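Local coordinates for protein putative laminarinase (Phanerochaete chrysosporium, PDB 2WNE) that probably hydrolyses beta-glucans such as laminarin, as a secreted fungal glycoside hydrolase of family 16, at residues A102-E107 and N245-N250; G114-I119 and M130-G135. The protein carries 1 engineered substitution. One frame throughout, in Å; residues are numbered along the deposited sequence. Where two conformers were deposited one is given.

Interaction 1 (A102-E107 and N245-N250). With GLC (alpha-D-glucopyranose), chain B; BGC (beta-D-glucopyranose), chain C.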
loop_
_atom_site.group_PDB
_atom_site.type_symbol
_atom_site.label_atom_id
_atom_site.label_comp_id
_atom_site.label_asym_id
_atom_site.label_seq_id
_atom_site.Cartn_x
_atom_site.Cartn_y
_atom_site.Cartn_z
ATOM N N ALA A 102 -0.160 0.856 0.626
ATOM C CA ALA A 102 -0.842 0.230 1.768
ATOM C C ALA A 102 -0.165 -1.134 1.925
ATOM O O ALA A 102 -0.151 -1.941 0.992
ATOM C CB ALA A 102 -2.313 0.038 1.501
ATOM N N TRP A 103 0.419 -1.361 3.098
ATOM C CA TRP A 103 1.315 -2.480 3.310
ATOM C C TRP A 103 1.426 -2.936 4.769
ATOM O O TRP A 103 0.853 -2.326 5.661
ATOM C CB TRP A 103 2.693 -2.171 2.699
ATOM C CG TRP A 103 3.443 -0.954 3.245
ATOM C CD1 TRP A 103 3.018 0.352 3.246
ATOM C CD2 TRP A 103 4.757 -0.949 3.808
ATOM N NE1 TRP A 103 3.981 1.163 3.785
ATOM C CE2 TRP A 103 5.065 0.394 4.136
ATOM C CE3 TRP A 103 5.728 -1.951 4.042
ATOM C CZ2 TRP A 103 6.300 0.770 4.707
ATOM C CZ3 TRP A 103 6.982 -1.567 4.599
ATOM C CH2 TRP A 103 7.247 -0.226 4.923
ATOM N N GLU A 104 2.138 -4.039 5.000
ATOM C CA GLU A 104 2.368 -4.535 6.360
ATOM C C GLU A 104 3.847 -4.831 6.526
ATOM O O GLU A 104 4.471 -5.276 5.587
ATOM C CB GLU A 104 1.549 -5.803 6.653
ATOM C CG GLU A 104 0.070 -5.530 6.847
ATOM C CD GLU A 104 -0.723 -6.768 7.219
ATOM O OE1 GLU A 104 -0.093 -7.852 7.410
ATOM O OE2 GLU A 104 -1.983 -6.650 7.314
ATOM N N THR A 105 4.384 -4.577 7.726
ATOM C CA THR A 105 5.795 -4.842 8.024
ATOM C C THR A 105 6.023 -4.821 9.536
ATOM O O THR A 105 5.151 -4.398 10.296
ATOM C CB THR A 105 6.737 -3.780 7.318
ATOM O OG1 THR A 105 8.077 -4.262 7.235
ATOM C CG2 THR A 105 6.729 -2.445 8.035
ATOM N N ASP A 106 7.201 -5.286 9.962
ATOM C CA ASP A 106 7.714 -5.005 11.295
ATOM C C ASP A 106 8.963 -4.162 11.062
ATOM O O ASP A 106 10.014 -4.699 10.673
ATOM C CB ASP A 106 8.067 -6.319 12.016
ATOM C CG ASP A 106 8.710 -6.098 13.392
ATOM O OD1 ASP A 106 9.109 -4.955 13.704
ATOM O OD2 ASP A 106 8.819 -7.080 14.166
ATOM N N GLU A 107 8.867 -2.852 11.290
ATOM C CA GLU A 107 9.978 -1.943 10.973
ATOM C C GLU A 107 11.211 -2.251 11.789
ATOM O O GLU A 107 12.330 -2.041 11.321
ATOM C CB GLU A 107 9.596 -0.478 11.176
ATOM C CG GLU A 107 8.582 0.039 10.169
ATOM C CD GLU A 107 7.823 1.224 10.721
ATOM O OE1 GLU A 107 7.102 1.025 11.724
ATOM O OE2 GLU A 107 7.964 2.341 10.170
ATOM N N ASN A 245 3.092 -8.060 12.262
ATOM C CA ASN A 245 3.258 -6.818 11.477
ATOM C C ASN A 245 2.188 -5.764 11.770
ATOM O O ASN A 245 1.024 -6.102 12.003
ATOM C CB ASN A 245 3.237 -7.101 9.962
ATOM C CG ASN A 245 4.470 -7.856 9.474
ATOM O OD1 ASN A 245 5.427 -8.084 10.232
ATOM N ND2 ASN A 245 4.454 -8.245 8.203
ATOM N N ASN A 246 2.600 -4.495 11.741
ATOM C CA ASN A 246 1.697 -3.352 11.711
ATOM C C ASN A 246 1.234 -3.134 10.269
ATOM O O ASN A 246 1.940 -3.503 9.328
ATOM C CB ASN A 246 2.423 -2.069 12.113
ATOM C CG ASN A 246 3.203 -2.203 13.387
ATOM O OD1 ASN A 246 4.300 -2.758 13.399
ATOM N ND2 ASN A 246 2.654 -1.666 14.473
ATOM N N ILE A 247 0.083 -2.490 10.122
ATOM C CA ILE A 247 -0.421 -1.997 8.848
ATOM C C ILE A 247 0.110 -0.568 8.676
ATOM O O ILE A 247 0.066 0.244 9.618
ATOM C CB ILE A 247 -1.990 -2.016 8.834
ATOM C CG1 ILE A 247 -2.523 -3.448 8.831
ATOM C CG2 ILE A 247 -2.604 -1.214 7.648
ATOM C CD1 ILE A 247 -4.032 -3.536 9.141
ATOM N N ILE A 248 0.611 -0.253 7.485
ATOM C CA ILE A 248 1.104 1.109 7.199
ATOM C C ILE A 248 0.447 1.618 5.906
ATOM O O ILE A 248 0.249 0.858 4.965
ATOM C CB ILE A 248 2.661 1.155 7.131
ATOM C CG1 ILE A 248 3.281 0.639 8.445
ATOM C CG2 ILE A 248 3.207 2.564 6.795
ATOM C CD1 ILE A 248 4.796 0.660 8.472
ATOM N N ILE A 249 0.020 2.882 5.915
ATOM C CA ILE A 249 -0.495 3.540 4.734
ATOM C C ILE A 249 0.258 4.873 4.599
ATOM O O ILE A 249 0.352 5.641 5.553
ATOM C CB ILE A 249 -2.016 3.756 4.844
ATOM C CG1 ILE A 249 -2.722 2.419 5.125
ATOM C CG2 ILE A 249 -2.557 4.416 3.558
ATOM C CD1 ILE A 249 -4.154 2.529 5.550
ATOM N N ASN A 250 0.833 5.136 3.434
ATOM C CA ASN A 250 1.736 6.286 3.308
ATOM C C ASN A 250 1.743 6.827 1.912
ATOM O O ASN A 250 1.178 6.222 1.000
ATOM C CB ASN A 250 3.189 5.909 3.714
ATOM C CG ASN A 250 3.838 4.933 2.743
ATOM O OD1 ASN A 250 3.565 3.717 2.781
ATOM N ND2 ASN A 250 4.699 5.462 1.849
HETATM C C1 GLC B . 8.173 -1.756 0.251
HETATM C C2 GLC B . 9.520 -1.600 0.994
HETATM C C3 GLC B . 9.478 -0.383 1.924
HETATM C C4 GLC B . 8.585 0.733 1.365
HETATM C C5 GLC B . 7.139 0.228 1.308
HETATM C C6 GLC B . 6.111 1.224 0.771
HETATM O O1 GLC B . 7.873 -3.120 0.073
HETATM O O2 GLC B . 9.974 -2.781 1.640
HETATM O O3 GLC B . 10.778 0.103 2.079
HETATM O O4 GLC B . 8.620 1.842 2.242
HETATM O O5 GLC B . 7.007 -1.017 0.644
HETATM O O6 GLC B . 6.333 1.482 -0.617
HETATM C C2 BGC C . 12.852 0.111 3.194
HETATM C C3 BGC C . 13.659 -0.309 4.433
HETATM C C4 BGC C . 12.890 -0.104 5.741
HETATM C C5 BGC C . 11.463 -0.668 5.629
HETATM C C6 BGC C . 10.609 -0.466 6.890
HETATM C C1 BGC C . 11.438 -0.448 3.237
HETATM O O2 BGC C . 13.494 -0.255 1.988
HETATM O O3 BGC C . 14.797 0.505 4.531
HETATM O O4 BGC C . 13.637 -0.709 6.776
HETATM O O5 BGC C . 10.826 -0.109 4.478
HETATM O O6 BGC C . 10.342 0.896 7.167
HETATM O O HOH W 1 6.502 -1.647 12.238
#

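Interaction 2 (G114-I119 and M130-G135). Engineered in segment 114-119: S115 (natural residue Glu). With GLC (alpha-D-glucopyranose), chain B; BGC (beta-D-glucopyranose), chain D.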
loop_
_atom_site.group_PDB
_atom_site.type_symbol
_atom_site.label_atom_id
_atom_site.label_comp_id
_atom_site.label_asym_id
_atom_site.label_seq_id
_atom_site.Cartn_x
_atom_site.Cartn_y
_atom_site.Cartn_z
ATOM N N GLY A 114 9.653 -9.552 7.615
ATOM C CA GLY A 114 8.946 -9.513 6.332
ATOM C C GLY A 114 8.215 -8.209 6.035
ATOM O O GLY A 114 8.003 -7.383 6.917
ATOM N N SER A 115 7.846 -8.021 4.778
ATOM C CA SER A 115 6.929 -6.963 4.405
ATOM C C SER A 115 6.060 -7.447 3.224
ATOM O O SER A 115 6.538 -8.164 2.361
ATOM C CB SER A 115 7.657 -5.613 4.163
ATOM O OG SER A 115 8.466 -5.567 3.008
ATOM N N VAL A 116 4.765 -7.139 3.272
ATOM C CA VAL A 116 3.854 -7.440 2.197
ATOM C C VAL A 116 3.170 -6.154 1.738
ATOM O O VAL A 116 2.550 -5.450 2.546
ATOM C CB VAL A 116 2.810 -8.565 2.564
ATOM C CG1 VAL A 116 2.270 -8.407 3.971
ATOM C CG2 VAL A 116 1.667 -8.612 1.558
ATOM N N ASP A 117 3.323 -5.841 0.446
ATOM C CA ASP A 117 2.657 -4.695 -0.168
ATOM C C ASP A 117 1.351 -5.151 -0.806
ATOM O O ASP A 117 1.342 -6.084 -1.612
ATOM C CB ASP A 117 3.544 -4.018 -1.218
ATOM C CG ASP A 117 4.774 -3.370 -0.612
ATOM O OD1 ASP A 117 4.680 -2.215 -0.152
ATOM O OD2 ASP A 117 5.833 -4.022 -0.610
ATOM N N ILE A 118 0.268 -4.481 -0.427
ATOM C CA ILE A 118 -1.085 -4.807 -0.890
ATOM C C ILE A 118 -1.456 -3.843 -2.032
ATOM O O ILE A 118 -1.990 -4.235 -3.062
ATOM C CB ILE A 118 -2.086 -4.747 0.342
ATOM C CG1 ILE A 118 -1.605 -5.723 1.437
ATOM C CG2 ILE A 118 -3.535 -5.071 -0.083
ATOM C CD1 ILE A 118 -2.115 -5.469 2.873
ATOM N N ILE A 119 -1.150 -2.566 -1.820
ATOM C CA ILE A 119 -1.284 -1.537 -2.821
ATOM C C ILE A 119 0.067 -0.818 -2.916
ATOM O O ILE A 119 0.637 -0.371 -1.910
ATOM C CB ILE A 119 -2.406 -0.531 -2.442
ATOM C CG1 ILE A 119 -3.712 -1.275 -2.107
ATOM C CG2 ILE A 119 -2.568 0.583 -3.551
ATOM C CD1 ILE A 119 -4.795 -0.393 -1.412
ATOM N N MET A 130 1.679 -6.257 -6.029
ATOM C CA MET A 130 1.622 -6.931 -4.723
ATOM C C MET A 130 2.927 -7.725 -4.549
ATOM O O MET A 130 3.232 -8.604 -5.355
ATOM C CB MET A 130 0.369 -7.828 -4.639
ATOM C CG MET A 130 -0.896 -6.997 -4.689
ATOM S SD MET A 130 -2.228 -7.537 -5.787
ATOM C CE MET A 130 -1.450 -7.489 -7.434
ATOM N N THR A 131 3.701 -7.378 -3.513
ATOM C CA THR A 131 5.099 -7.794 -3.376
ATOM C C THR A 131 5.452 -8.158 -1.937
ATOM O O THR A 131 5.034 -7.477 -0.990
ATOM C CB THR A 131 6.087 -6.667 -3.863
ATOM O OG1 THR A 131 5.588 -6.094 -5.069
ATOM C CG2 THR A 131 7.530 -7.223 -4.124
ATOM N N LEU A 132 6.213 -9.243 -1.788
ATOM C CA LEU A 132 6.811 -9.604 -0.494
ATOM C C LEU A 132 8.287 -9.272 -0.535
ATOM O O LEU A 132 8.938 -9.441 -1.580
ATOM C CB LEU A 132 6.679 -11.097 -0.182
ATOM C CG LEU A 132 5.355 -11.854 -0.316
ATOM C CD1 LEU A 132 5.546 -13.272 0.264
ATOM C CD2 LEU A 132 4.227 -11.102 0.375
ATOM N N HIS A 133 8.800 -8.768 0.590
ATOM C CA HIS A 133 10.242 -8.651 0.803
ATOM C C HIS A 133 10.603 -9.452 2.028
ATOM O O HIS A 133 9.987 -9.279 3.098
ATOM C CB HIS A 133 10.643 -7.178 0.996
ATOM C CG HIS A 133 10.345 -6.320 -0.191
ATOM N ND1 HIS A 133 11.326 -5.875 -1.051
ATOM C CD2 HIS A 133 9.174 -5.841 -0.672
ATOM C CE1 HIS A 133 10.770 -5.151 -2.009
ATOM N NE2 HIS A 133 9.467 -5.110 -1.796
ATOM N N THR A 134 11.590 -10.340 1.886
ATOM C CA THR A 134 12.052 -11.171 3.004
ATOM C C THR A 134 13.604 -11.215 3.120
ATOM O O THR A 134 14.312 -10.645 2.276
ATOM C CB THR A 134 11.493 -12.616 2.886
ATOM O OG1 THR A 134 12.056 -13.251 1.733
ATOM C CG2 THR A 134 9.974 -12.620 2.734
ATOM N N GLY A 135 14.122 -11.839 4.187
ATOM C CA GLY A 135 15.509 -12.348 4.193
ATOM C C GLY A 135 15.650 -13.616 3.328
ATOM O O GLY A 135 14.752 -13.939 2.511
HETATM C C1 GLC B . 8.173 -1.756 0.251
HETATM C C2 GLC B . 9.520 -1.600 0.994
HETATM C C3 GLC B . 9.478 -0.383 1.924
HETATM C C4 GLC B . 8.585 0.733 1.365
HETATM C C5 GLC B . 7.139 0.228 1.308
HETATM C C6 GLC B . 6.111 1.224 0.771
HETATM O O1 GLC B . 7.873 -3.120 0.073
HETATM O O2 GLC B . 9.974 -2.781 1.640
HETATM O O3 GLC B . 10.778 0.103 2.079
HETATM O O4 GLC B . 8.620 1.842 2.242
HETATM O O5 GLC B . 7.007 -1.017 0.644
HETATM O O6 GLC B . 6.333 1.482 -0.617
HETATM C C2 BGC D . 10.715 -0.816 -3.454
HETATM C C3 BGC D . 9.616 -1.718 -2.901
HETATM C C4 BGC D . 8.746 -2.376 -3.973
HETATM C C5 BGC D . 9.630 -2.992 -5.054
HETATM C C6 BGC D . 8.786 -3.502 -6.226
HETATM C C1 BGC D . 11.488 -1.527 -4.553
HETATM O O2 BGC D . 11.598 -0.472 -2.416
HETATM O O3 BGC D . 8.796 -0.968 -2.056
HETATM O O4 BGC D . 7.910 -3.355 -3.391
HETATM O O5 BGC D . 10.569 -2.023 -5.520
HETATM O O6 BGC D . 9.640 -4.098 -7.182
#

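Interaction 1 (A102-E107 and N245-N250)
W103 and I248 form a hydrogen-bonded antiparallel pair: W103 N donates to I248 O at 2.9 Å and I248 N returns to W103 O at 2.8 Å. T105 and N246 make the next such pair, with T105 N to N246 O at 3.1 Å. The non-hydrogen-bonded pairs A102 with I249 and E104 with I247 complete the register, and the segment axes run at 145°, 35° away from exactly antiparallel, as in a twisted sheet.

Two polar links involve side chains. W103 NE1 reaches N250 OD1 at 2.8 Å, a bond bent to 137° at the hydrogen, with the oxygen tilted out of the indole plane. One water accepts from E107 N and donates to E107 OE1 and N246 OD1; N246 ND2 bonds S76 O, and the E107 carboxylate is held by salt bridges to R73 and R75.

The pair belongs to the beta-sandwich (jelly-roll) fold of family 16. E104 and I247 lie side by side facing strand 83-89 of the other sheet, where H83 bonds E104 OE2 and F87 covers I247 and I249. W103, T105 and I248 face the sugar-binding side.

Apolar contacts sandwich the indole. I248 CB stands 3.9 Å from the centroid of the W103 five-membered ring, a CH-pi contact, and C5 of the glucose GLC lies 3.3 Å above the plane on the opposite face, over the ring centre. A chi1 of 60° puts W103 CG between backbone N and carbonyl carbon and carries the ring over beside I248. I248 CD1 meets T105 CG2 at 3.7 Å, the two chains crossing at a slant, and E107 CD at 3.8 Å, that side chain approaching head-on.

Interaction 2 (G114-I119 and M130-G135)
D117 N donates to T131 O at 2.8 Å in a nearly straight bond, 175° at the hydrogen; the return bond, T131 N to D117 O, is long at 3.3 Å, so this pair is loose. S115 and H133 are bonded both ways, S115 N to H133 O at 3.0 Å and H133 N to S115 O at 2.9 Å.

The side chains of these pairs turn to the sugars. H133 NE2 donates at 2.8 Å to O4 of the chain D glucose, well aligned at 164°, while O2 of GLC lies over one face of the imidazole. D117, deposited in two conformers, has OD2 at the ring edge, 3.8 Å from H133 CD2, and beside O1 of GLC at a separation so short that the bond is doubtful.

The two strands are a beta hairpin, and S115, D117 and E120 occupy the positions of the E-x-D-x-x-E signature of family 16. S115 is engineered in place of a glutamate, which in relatives acts as the nucleophile.

On the other face V116 CB packs on L132 CD2 at 3.6 Å, side by side, and both rest on I196 of the opposing sheet. Farther along, M130 CG touches I118 O at 3.4 Å, beside the classic beta bulge in which I118 and I119 both face A102.

From the N terminus the chain first lays down 102-107 on strand 98-105, then makes a short connection to 114-119. Ten residues later 130-135 folds back on it, so interaction 2 closes a hairpin. Not until 137 residues beyond 107 does 245-250 return beside 102-107 to close interaction 1; the hairpin therefore lies wholly within that longer loop, and the two do not cross. Strands 246-253, 98-105, 115-120 and 129-133 lie in that order in one sheet. Probable hydrogen bonds between the inner strands, A102 N to I119 O and E104 N to V116 O, join the contacts directly, and both touch the same glucose, GLC.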